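Local coordinates for protein putative methyltransferase (PDB 7DMB) that binds S-adenosyl-L-homocysteine and probably acts as a trans-acting methyltransferase in the biosynthesis of the polyketide calbistrin, at residues A126-E129 and M130-R133; G145-R148 and V149-N152; P51-S55 and Q56-E60; E132-K135 and D136-L139. One frame throughout, in Å; residues are numbered along the deposited sequence.

Contact 1: A126-E129 and M130-R133; sequences AMNE and MRER
Asn128 and Arg131 stand one turn apart on helix 120-134, their CA atoms 5.1 Å from each other. The backbone is regularly alpha-helical here: Met130 N bonds to Ala126 O, Arg131 N to Met127 O, Glu132 N to Asn128 O and Arg133 N to Glu129 O. The straightest of these is the bond from Arg131 N to Met127 O, at 167°.

A side-chain bond spanning three residues is added to this frame. Arg131 NH1 donates to Asn128 OD1 over 2.9 Å, and the oxygen lies at the edge of the guanidinium, within its plane. The two side chains run next to one another in the same direction, although their flat ends are turned 50° apart. Both chains leave CB with CG beside the backbone N, and the arginine then bends at chi3 (71°), which carries NH1 back to the amide oxygen while Arg131 CG rests 3.3 Å from Met127 O. The amide takes only part of the guanidinium: NH2 forms a salt bridge with Glu144, and the group makes a cation-pi contact with Trp147, so its rotation is fixed by several partners.

On another side, Met130 CG lies 3.2 Å from Ala126 O, and the side chain packs on Met61 and Arg64 of helix 56-79. Toward solvent, a water donates to Glu129 O (3.1 Å) and more weakly to Glu132 OE1.

The whole is an amphipathic helix with an i to i+3 side-chain bond, its buried methionines turned to the neighbouring helices and its acidic side chains to solvent.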
loop_
_atom_site.group_PDB
_atom_site.type_symbol
_atom_site.label_atom_id
_atom_site.label_comp_id
_atom_site.label_asym_id
_atom_site.label_seq_id
_atom_site.Cartn_x
_atom_site.Cartn_y
_atom_site.Cartn_z
ATOM N N ALA A 126 13.644 -16.835 18.968
ATOM C CA ALA A 126 12.599 -17.048 17.972
ATOM C C ALA A 126 12.621 -15.966 16.892
ATOM O O ALA A 126 12.508 -16.271 15.702
ATOM C CB ALA A 126 11.234 -17.108 18.663
ATOM N N MET A 127 12.774 -14.694 17.285
ATOM C CA MET A 127 12.839 -13.631 16.291
ATOM C C MET A 127 14.004 -13.847 15.327
ATOM O O MET A 127 13.854 -13.687 14.110
ATOM C CB MET A 127 12.943 -12.264 16.979
ATOM C CG MET A 127 11.627 -11.738 17.602
ATOM S SD MET A 127 11.918 -10.573 18.971
ATOM C CE MET A 127 12.272 -9.089 18.056
ATOM N N ASN A 128 15.159 -14.272 15.839
ATOM C CA ASN A 128 16.308 -14.425 14.952
ATOM C C ASN A 128 16.194 -15.663 14.072
ATOM O O ASN A 128 16.703 -15.662 12.940
ATOM C CB ASN A 128 17.591 -14.427 15.773
ATOM C CG ASN A 128 17.928 -13.038 16.284
ATOM O OD1 ASN A 128 17.719 -12.052 15.577
ATOM N ND2 ASN A 128 18.419 -12.948 17.512
ATOM N N GLU A 129 15.523 -16.706 14.565
ATOM C CA GLU A 129 15.198 -17.855 13.730
ATOM C C GLU A 129 14.272 -17.470 12.577
ATOM O O GLU A 129 14.362 -18.052 11.490
ATOM C CB GLU A 129 14.542 -18.947 14.579
ATOM C CG GLU A 129 15.461 -20.075 15.014
ATOM C CD GLU A 129 15.124 -20.622 16.405
ATOM O OE1 GLU A 129 13.930 -20.589 16.806
ATOM O OE2 GLU A 129 16.063 -21.074 17.096
ATOM N N MET A 130 13.360 -16.520 12.796
ATOM C CA MET A 130 12.446 -16.143 11.724
ATOM C C MET A 130 13.161 -15.308 10.662
ATOM O O MET A 130 12.946 -15.507 9.458
ATOM C CB MET A 130 11.246 -15.410 12.309
ATOM C CG MET A 130 10.410 -16.305 13.228
ATOM S SD MET A 130 8.747 -15.664 13.479
ATOM C CE MET A 130 8.328 -15.281 11.789
ATOM N N ARG A 131 14.047 -14.405 11.089
ATOM C CA ARG A 131 14.889 -13.677 10.146
ATOM C C ARG A 131 15.743 -14.630 9.326
ATOM O O ARG A 131 15.799 -14.531 8.093
ATOM C CB ARG A 131 15.766 -12.685 10.897
ATOM C CG ARG A 131 14.956 -11.714 11.716
ATOM C CD ARG A 131 15.830 -10.952 12.676
ATOM N NE ARG A 131 16.693 -9.997 11.977
ATOM C CZ ARG A 131 17.884 -9.619 12.421
ATOM N NH1 ARG A 131 18.354 -10.125 13.556
ATOM N NH2 ARG A 131 18.601 -8.736 11.741
ATOM N N GLU A 132 16.412 -15.571 9.999
ATOM C CA GLU A 132 17.289 -16.499 9.302
ATOM C C GLU A 132 16.510 -17.333 8.296
ATOM O O GLU A 132 16.999 -17.597 7.189
ATOM C CB GLU A 132 18.009 -17.397 10.311
ATOM C CG GLU A 132 19.307 -17.989 9.809
ATOM C CD GLU A 132 19.113 -18.976 8.661
ATOM O OE1 GLU A 132 18.160 -19.783 8.708
ATOM O OE2 GLU A 132 19.920 -18.943 7.709
ATOM N N ARG A 133 15.297 -17.758 8.666
ATOM C CA ARG A 133 14.463 -18.538 7.761
ATOM C C ARG A 133 14.177 -17.816 6.432
ATOM O O ARG A 133 14.142 -18.453 5.372
ATOM C CB ARG A 133 13.149 -18.879 8.469
ATOM C CG ARG A 133 12.537 -20.212 8.094
ATOM C CD ARG A 133 11.575 -20.674 9.178
ATOM N NE ARG A 133 10.340 -19.891 9.229
ATOM C CZ ARG A 133 9.130 -20.388 8.992
ATOM N NH1 ARG A 133 8.999 -21.673 8.689
ATOM N NH2 ARG A 133 8.058 -19.616 9.068
HETATM O O HOH W 1 15.841 -20.756 10.982
#

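Contact 2: G145-R148 and V149-N152; sequences GPWR and VYDN
Trp147 and Tyr150 lie alongside each other, one helical turn apart, and point the same way from the helix 140-157. Trp147 has CG opposite its backbone N (chi1 160°), which swings the indole along the helix surface over the turn that follows. There the tyrosine meets one face of the indole near its rim, with Tyr150 CE2 3.5 Å from Trp147 CZ3. The ring planes are inclined at 57° and the centroid of the six-membered ring is 5.0 Å from that of the phenol, an oblique pairing. At the phenol's own edge, Tyr150 CD2 comes within 3.4 Å of Trp147 O.

The same indole face receives a second neighbour. Asp151 CB stands 4.2 Å from the centroid of the Trp147 five-membered ring, a CH-pi contact, and the carboxylate plane is turned only 22° from the indole. Asp151 N also bonds to Trp147 O (2.8 Å), so backbone and side chain tie the same two residues.

Further on, Asn152 turns its amide back to the preceding turn: ND2 donates to Arg148 O over 2.7 Å in a nearly straight bond, with the oxygen in the amide plane. Asn152 N reaches that carbonyl only weakly. The Arg148 chain, extended from CG to NE, carries its guanidinium away to Lys169 O.

Pro146 kinks the helix, since its N has no hydrogen to give to the turn before. Around this segment, Trp147 and Tyr150 pack on Leu124 and Met127 of helix 120-134 and also touch helix 56-79, Pro146 and Val149 meet helix 319-324, and Asn152 lies against Val166 of helix 163-168.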
loop_
_atom_site.group_PDB
_atom_site.type_symbol
_atom_site.label_atom_id
_atom_site.label_comp_id
_atom_site.label_asym_id
_atom_site.label_seq_id
_atom_site.Cartn_x
_atom_site.Cartn_y
_atom_site.Cartn_z
ATOM N N GLY A 145 11.708 -5.992 8.667
ATOM C CA GLY A 145 11.121 -4.704 8.957
ATOM C C GLY A 145 10.701 -4.578 10.408
ATOM O O GLY A 145 11.159 -3.695 11.138
ATOM N N PRO A 146 9.805 -5.454 10.854
ATOM C CA PRO A 146 9.396 -5.389 12.273
ATOM C C PRO A 146 10.564 -5.563 13.242
ATOM O O PRO A 146 10.623 -4.869 14.268
ATOM C CB PRO A 146 8.351 -6.515 12.401
ATOM C CG PRO A 146 8.481 -7.333 11.143
ATOM C CD PRO A 146 9.027 -6.435 10.079
ATOM N N TRP A 147 11.520 -6.437 12.919
ATOM C CA TRP A 147 12.708 -6.578 13.754
ATOM C C TRP A 147 13.409 -5.234 13.935
ATOM O O TRP A 147 13.767 -4.844 15.059
ATOM C CB TRP A 147 13.675 -7.606 13.157
ATOM C CG TRP A 147 15.046 -7.411 13.718
ATOM C CD1 TRP A 147 16.063 -6.658 13.187
ATOM C CD2 TRP A 147 15.523 -7.904 14.967
ATOM N NE1 TRP A 147 17.144 -6.676 14.030
ATOM C CE2 TRP A 147 16.841 -7.438 15.127
ATOM C CE3 TRP A 147 14.963 -8.705 15.969
ATOM C CZ2 TRP A 147 17.616 -7.760 16.241
ATOM C CZ3 TRP A 147 15.735 -9.021 17.084
ATOM C CH2 TRP A 147 17.044 -8.552 17.207
ATOM N N ARG A 148 13.592 -4.501 12.831
ATOM C CA ARG A 148 14.232 -3.185 12.896
ATOM C C ARG A 148 13.418 -2.183 13.713
ATOM O O ARG A 148 13.994 -1.310 14.374
ATOM C CB ARG A 148 14.445 -2.610 11.492
ATOM C CG ARG A 148 15.512 -3.263 10.633
ATOM C CD ARG A 148 15.674 -2.428 9.352
ATOM N NE ARG A 148 16.565 -3.075 8.399
ATOM C CZ ARG A 148 16.842 -2.622 7.186
ATOM N NH1 ARG A 148 16.287 -1.505 6.736
ATOM N NH2 ARG A 148 17.681 -3.305 6.421
ATOM N N VAL A 149 12.087 -2.253 13.638
ATOM C CA VAL A 149 11.266 -1.356 14.443
ATOM C C VAL A 149 11.504 -1.626 15.923
ATOM O O VAL A 149 11.743 -0.708 16.717
ATOM C CB VAL A 149 9.782 -1.510 14.069
ATOM C CG1 VAL A 149 8.900 -0.963 15.194
ATOM C CG2 VAL A 149 9.503 -0.820 12.736
ATOM N N TYR A 150 11.446 -2.898 16.309
ATOM C CA TYR A 150 11.807 -3.289 17.669
ATOM C C TYR A 150 13.209 -2.809 18.017
ATOM O O TYR A 150 13.436 -2.212 19.074
ATOM C CB TYR A 150 11.739 -4.809 17.817
ATOM C CG TYR A 150 12.795 -5.318 18.773
ATOM C CD1 TYR A 150 12.639 -5.147 20.150
ATOM C CD2 TYR A 150 13.954 -5.931 18.316
ATOM C CE1 TYR A 150 13.587 -5.573 21.033
ATOM C CE2 TYR A 150 14.912 -6.359 19.202
ATOM C CZ TYR A 150 14.716 -6.180 20.565
ATOM O OH TYR A 150 15.652 -6.597 21.489
ATOM N N ASP A 151 14.157 -3.055 17.118
ATOM C CA ASP A 151 15.570 -2.877 17.404
ATOM C C ASP A 151 15.969 -1.410 17.496
ATOM O O ASP A 151 17.042 -1.110 18.023
ATOM C CB ASP A 151 16.382 -3.591 16.318
ATOM C CG ASP A 151 17.835 -3.742 16.676
ATOM O OD1 ASP A 151 18.153 -4.168 17.809
ATOM O OD2 ASP A 151 18.663 -3.413 15.814
ATOM N N ASN A 152 15.134 -0.490 17.009
ATOM C CA ASN A 152 15.473 0.928 16.996
ATOM C C ASN A 152 14.461 1.792 17.735
ATOM O O ASN A 152 14.588 3.018 17.709
ATOM C CB ASN A 152 15.592 1.444 15.557
ATOM C CG ASN A 152 16.728 0.829 14.813
ATOM O OD1 ASN A 152 17.860 1.319 14.871
ATOM N ND2 ASN A 152 16.442 -0.254 14.092
#

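Contact 3: P51-S55 and Q56-E60; sequences PTRES and QSEQE
Arg53 and Glu58 join an irregular connection, residues 51-55, to the first turn of helix 56-79, where Gln59 N bonds to Ser55 O over 3.0 Å and Ser55 holds the N-cap position. The guanidinium grips the carboxylate side-on with two nitrogens: Arg53 NE meets Glu58 OE1 at 2.9 Å and Arg53 NH2 meets Glu58 OE2 at 2.8 Å. Both oxygens are approached on the syn side, and the groups are nearly coplanar, their planes 19° apart, although the two chains cross at about a right angle. In both residues CG sits between the backbone N and the carbonyl carbon (chi1 62° in Arg53, 65° in Glu58), and the extended chains beyond it bring the charged ends together.

This bidentate salt bridge belongs to the helix start, bringing the approaching chain against the side of the first turn. Its acid is held from further directions, since Tyr138 and Trp179 also bond to the carboxylate, while Arg53 NH2 also bonds to Ser182. The extra donors would be expected to favour the ionised carboxylate.

Glu54 bends at chi2 toward the N-terminal end of the helix, and Gln56 N donates to Glu54 OE2 over 3.1 Å, reaching it from above the carboxylate plane. The negative charge there would suit the positive end of the helix dipole. At the cap residue itself, Ser55 OG makes no capping bond; instead it accepts from Gln59 NE2 at 2.8 Å, with the hydroxyl oxygen close to the amide plane. That amide is gripped at both ends, since NE2 also donates to Phe372 O and OE1 is bonded to Gln108.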
loop_
_atom_site.group_PDB
_atom_site.type_symbol
_atom_site.label_atom_id
_atom_site.label_comp_id
_atom_site.label_asym_id
_atom_site.label_seq_id
_atom_site.Cartn_x
_atom_site.Cartn_y
_atom_site.Cartn_z
ATOM N N PRO A 51 -5.907 -12.488 -6.538
ATOM C CA PRO A 51 -4.689 -12.865 -5.809
ATOM C C PRO A 51 -3.747 -13.666 -6.695
ATOM O O PRO A 51 -4.171 -14.402 -7.591
ATOM C CB PRO A 51 -5.214 -13.716 -4.642
ATOM C CG PRO A 51 -6.668 -13.334 -4.490
ATOM C CD PRO A 51 -7.120 -13.042 -5.901
ATOM N N THR A 52 -2.446 -13.507 -6.446
ATOM C CA THR A 52 -1.468 -14.314 -7.158
ATOM C C THR A 52 -1.296 -15.701 -6.548
ATOM O O THR A 52 -0.866 -16.621 -7.252
ATOM C CB THR A 52 -0.115 -13.592 -7.218
ATOM O OG1 THR A 52 0.477 -13.529 -5.920
ATOM C CG2 THR A 52 -0.287 -12.182 -7.747
ATOM N N ARG A 53 -1.648 -15.885 -5.275
ATOM C CA ARG A 53 -1.401 -17.149 -4.588
ATOM C C ARG A 53 -2.171 -17.160 -3.271
ATOM O O ARG A 53 -2.689 -16.131 -2.816
ATOM C CB ARG A 53 0.098 -17.357 -4.342
ATOM C CG ARG A 53 0.671 -16.276 -3.441
ATOM C CD ARG A 53 2.111 -16.496 -3.035
ATOM N NE ARG A 53 2.555 -15.382 -2.202
ATOM C CZ ARG A 53 2.948 -14.213 -2.699
ATOM N NH1 ARG A 53 2.952 -14.025 -4.023
ATOM N NH2 ARG A 53 3.332 -13.239 -1.879
ATOM N N GLU A 54 -2.263 -18.355 -2.678
ATOM C CA GLU A 54 -2.709 -18.487 -1.296
ATOM C C GLU A 54 -1.615 -17.952 -0.387
ATOM O O GLU A 54 -0.438 -18.250 -0.582
ATOM C CB GLU A 54 -3.017 -19.947 -0.964
ATOM C CG GLU A 54 -4.099 -20.143 0.082
ATOM C CD GLU A 54 -3.548 -20.176 1.510
ATOM O OE1 GLU A 54 -4.349 -20.329 2.460
ATOM O OE2 GLU A 54 -2.313 -20.049 1.690
ATOM N N SER A 55 -1.986 -17.141 0.592
ATOM C CA SER A 55 -0.974 -16.403 1.335
ATOM C C SER A 55 -1.127 -16.512 2.848
ATOM O O SER A 55 -0.452 -15.777 3.574
ATOM C CB SER A 55 -0.993 -14.934 0.913
ATOM O OG SER A 55 -2.180 -14.307 1.343
ATOM N N GLN A 56 -1.981 -17.412 3.338
ATOM C CA GLN A 56 -2.220 -17.508 4.772
ATOM C C GLN A 56 -0.964 -17.898 5.546
ATOM O O GLN A 56 -0.774 -17.437 6.674
ATOM C CB GLN A 56 -3.353 -18.496 5.040
ATOM C CG GLN A 56 -4.703 -18.019 4.465
ATOM C CD GLN A 56 -5.143 -16.659 5.010
ATOM O OE1 GLN A 56 -5.437 -15.733 4.243
ATOM N NE2 GLN A 56 -5.200 -16.539 6.337
ATOM N N SER A 57 -0.097 -18.729 4.967
ATOM C CA SER A 57 1.123 -19.121 5.665
ATOM C C SER A 57 2.042 -17.926 5.892
ATOM O O SER A 57 2.490 -17.685 7.019
ATOM C CB SER A 57 1.858 -20.210 4.884
ATOM O OG SER A 57 1.295 -21.475 5.147
ATOM N N GLU A 58 2.358 -17.178 4.830
ATOM C CA GLU A 58 3.278 -16.056 5.001
ATOM C C GLU A 58 2.665 -14.958 5.862
ATOM O O GLU A 58 3.390 -14.298 6.614
ATOM C CB GLU A 58 3.712 -15.498 3.642
ATOM C CG GLU A 58 2.610 -14.870 2.795
ATOM C CD GLU A 58 3.049 -14.704 1.334
ATOM O OE1 GLU A 58 3.033 -15.701 0.602
ATOM O OE2 GLU A 58 3.420 -13.584 0.925
ATOM N N GLN A 59 1.339 -14.765 5.775
ATOM C CA GLN A 59 0.641 -13.784 6.610
ATOM C C GLN A 59 0.707 -14.148 8.087
ATOM O O GLN A 59 0.784 -13.263 8.948
ATOM C CB GLN A 59 -0.827 -13.667 6.191
ATOM C CG GLN A 59 -1.094 -12.890 4.903
ATOM C CD GLN A 59 -2.567 -12.568 4.739
ATOM O OE1 GLN A 59 -3.206 -12.113 5.672
ATOM N NE2 GLN A 59 -3.105 -12.795 3.551
ATOM N N GLU A 60 0.610 -15.436 8.404
ATOM C CA GLU A 60 0.750 -15.886 9.788
ATOM C C GLU A 60 2.200 -15.874 10.240
ATOM O O GLU A 60 2.470 -15.666 11.429
ATOM C CB GLU A 60 0.162 -17.284 9.955
ATOM C CG GLU A 60 -1.349 -17.307 9.836
ATOM C CD GLU A 60 -1.886 -18.641 9.380
ATOM O OE1 GLU A 60 -1.131 -19.635 9.424
ATOM O OE2 GLU A 60 -3.067 -18.688 8.972
#

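Contact 4: E132-K135 and D136-L139; sequences ERVK and DTYL
Thr137 turns its hydroxyl inward to Val134, with chi1 at 73° placing OG1 between the backbone N and the carbonyl carbon, next to Val134 O. The hydroxyl donates to that oxygen over 2.6 Å, and Thr137 N bonds to it as well, at 3.1 Å. Both donors reach the carbonyl from the same face of its plane, so one acceptor is gripped twice by a single residue. The OG1 oxygen in turn accepts from Leu139 N (3.2 Å), a capping bond that ties the turn to what follows.

Between these points the chain reverses. Lys135 is the first residue to leave helical geometry, and Asp136 takes a left-handed conformation (phi 68°). Their side chains run alongside each other, with Lys135 NZ 4.5 Å from Asp136 OD2, too far for a salt bridge. On the buried side, Val134 CG1 meets Leu139 CB at 4.0 Å, the two chains crossing at about a right angle, and both residues rest on Met61 of helix 56-79.

The arrangement is a type II beta turn, Val134 to Thr137, at the end of helix 120-134, followed by a threonine cap that leads the chain into helix 140-157.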
loop_
_atom_site.group_PDB
_atom_site.type_symbol
_atom_site.label_atom_id
_atom_site.label_comp_id
_atom_site.label_asym_id
_atom_site.label_seq_id
_atom_site.Cartn_x
_atom_site.Cartn_y
_atom_site.Cartn_z
ATOM N N GLU A 132 16.412 -15.571 9.999
ATOM C CA GLU A 132 17.289 -16.499 9.302
ATOM C C GLU A 132 16.510 -17.333 8.296
ATOM O O GLU A 132 16.999 -17.597 7.189
ATOM C CB GLU A 132 18.009 -17.397 10.311
ATOM C CG GLU A 132 19.307 -17.989 9.809
ATOM C CD GLU A 132 19.113 -18.976 8.661
ATOM O OE1 GLU A 132 18.160 -19.783 8.708
ATOM O OE2 GLU A 132 19.920 -18.943 7.709
ATOM N N ARG A 133 15.297 -17.758 8.666
ATOM C CA ARG A 133 14.463 -18.538 7.761
ATOM C C ARG A 133 14.177 -17.816 6.432
ATOM O O ARG A 133 14.142 -18.453 5.372
ATOM C CB ARG A 133 13.149 -18.879 8.469
ATOM C CG ARG A 133 12.537 -20.212 8.094
ATOM C CD ARG A 133 11.575 -20.674 9.178
ATOM N NE ARG A 133 10.340 -19.891 9.229
ATOM C CZ ARG A 133 9.130 -20.388 8.992
ATOM N NH1 ARG A 133 8.999 -21.673 8.689
ATOM N NH2 ARG A 133 8.058 -19.616 9.068
ATOM N N VAL A 134 13.959 -16.494 6.467
ATOM C CA VAL A 134 13.471 -15.763 5.303
ATOM C C VAL A 134 14.569 -15.001 4.577
ATOM O O VAL A 134 14.295 -14.361 3.543
ATOM C CB VAL A 134 12.330 -14.801 5.681
ATOM C CG1 VAL A 134 11.194 -15.556 6.328
ATOM C CG2 VAL A 134 12.835 -13.714 6.609
ATOM N N LYS A 135 15.794 -15.037 5.086
ATOM C CA LYS A 135 16.917 -14.429 4.392
ATOM C C LYS A 135 17.019 -14.978 2.968
ATOM O O LYS A 135 16.884 -16.183 2.740
ATOM C CB LYS A 135 18.205 -14.707 5.177
ATOM C CG LYS A 135 19.474 -14.242 4.507
ATOM C CD LYS A 135 20.675 -14.377 5.445
ATOM C CE LYS A 135 21.981 -14.331 4.648
ATOM N NZ LYS A 135 22.983 -15.351 5.087
ATOM N N ASP A 136 17.243 -14.080 2.007
ATOM C CA ASP A 136 17.382 -14.415 0.586
ATOM C C ASP A 136 16.073 -14.900 -0.033
ATOM O O ASP A 136 16.080 -15.597 -1.056
ATOM C CB ASP A 136 18.479 -15.463 0.344
ATOM C CG ASP A 136 19.847 -15.020 0.836
ATOM O OD1 ASP A 136 20.196 -13.824 0.728
ATOM O OD2 ASP A 136 20.593 -15.890 1.318
ATOM N N THR A 137 14.941 -14.555 0.562
ATOM C CA THR A 137 13.638 -14.807 -0.028
ATOM C C THR A 137 12.886 -13.487 -0.125
ATOM O O THR A 137 13.250 -12.492 0.518
ATOM C CB THR A 137 12.821 -15.801 0.805
ATOM O OG1 THR A 137 12.372 -15.151 2.010
ATOM C CG2 THR A 137 13.661 -17.043 1.170
ATOM N N TYR A 138 11.806 -13.505 -0.917
ATOM C CA TYR A 138 10.932 -12.342 -1.047
ATOM C C TYR A 138 10.329 -11.897 0.287
ATOM O O TYR A 138 9.892 -10.745 0.393
ATOM C CB TYR A 138 9.806 -12.632 -2.052
ATOM C CG TYR A 138 8.728 -13.593 -1.569
ATOM C CD1 TYR A 138 7.457 -13.137 -1.214
ATOM C CD2 TYR A 138 8.970 -14.964 -1.490
ATOM C CE1 TYR A 138 6.460 -14.018 -0.782
ATOM C CE2 TYR A 138 7.981 -15.851 -1.056
ATOM C CZ TYR A 138 6.733 -15.375 -0.704
ATOM O OH TYR A 138 5.762 -16.262 -0.260
ATOM N N LEU A 139 10.292 -12.774 1.301
ATOM C CA LEU A 139 9.730 -12.461 2.614
ATOM C C LEU A 139 10.711 -11.744 3.531
ATOM O O LEU A 139 10.313 -11.323 4.619
ATOM C CB LEU A 139 9.267 -13.742 3.313
ATOM C CG LEU A 139 8.023 -14.441 2.771
ATOM C CD1 LEU A 139 7.634 -15.634 3.650
ATOM C CD2 LEU A 139 6.865 -13.457 2.679
#

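Overall arrangement
Contacts 1 and 4 share Glu132 and Arg133 on helix 120-134, and the turn of contact 4 carries the chain on to the helix of contact 2. Contacts 1 and 2 pack directly: Met127 CE lies 3.4 Å from Trp147 CE3, and Arg131 NH2 is 3.4 Å from Trp147 NE1. Contact 3 joins from the start of helix 56-79, where Tyr138 OH of contact 4 sits 2.9 Å from Glu58 OE1, a probable hydrogen bond. Contacts 2 and 3 do not touch, their centres being about 23 Å apart. Contacts 1, 3 and 4 lie away from the S-adenosyl-L-homocysteine site; contact 2 comes nearer, the side chain of Arg148 being about 12 Å from that of Thr209.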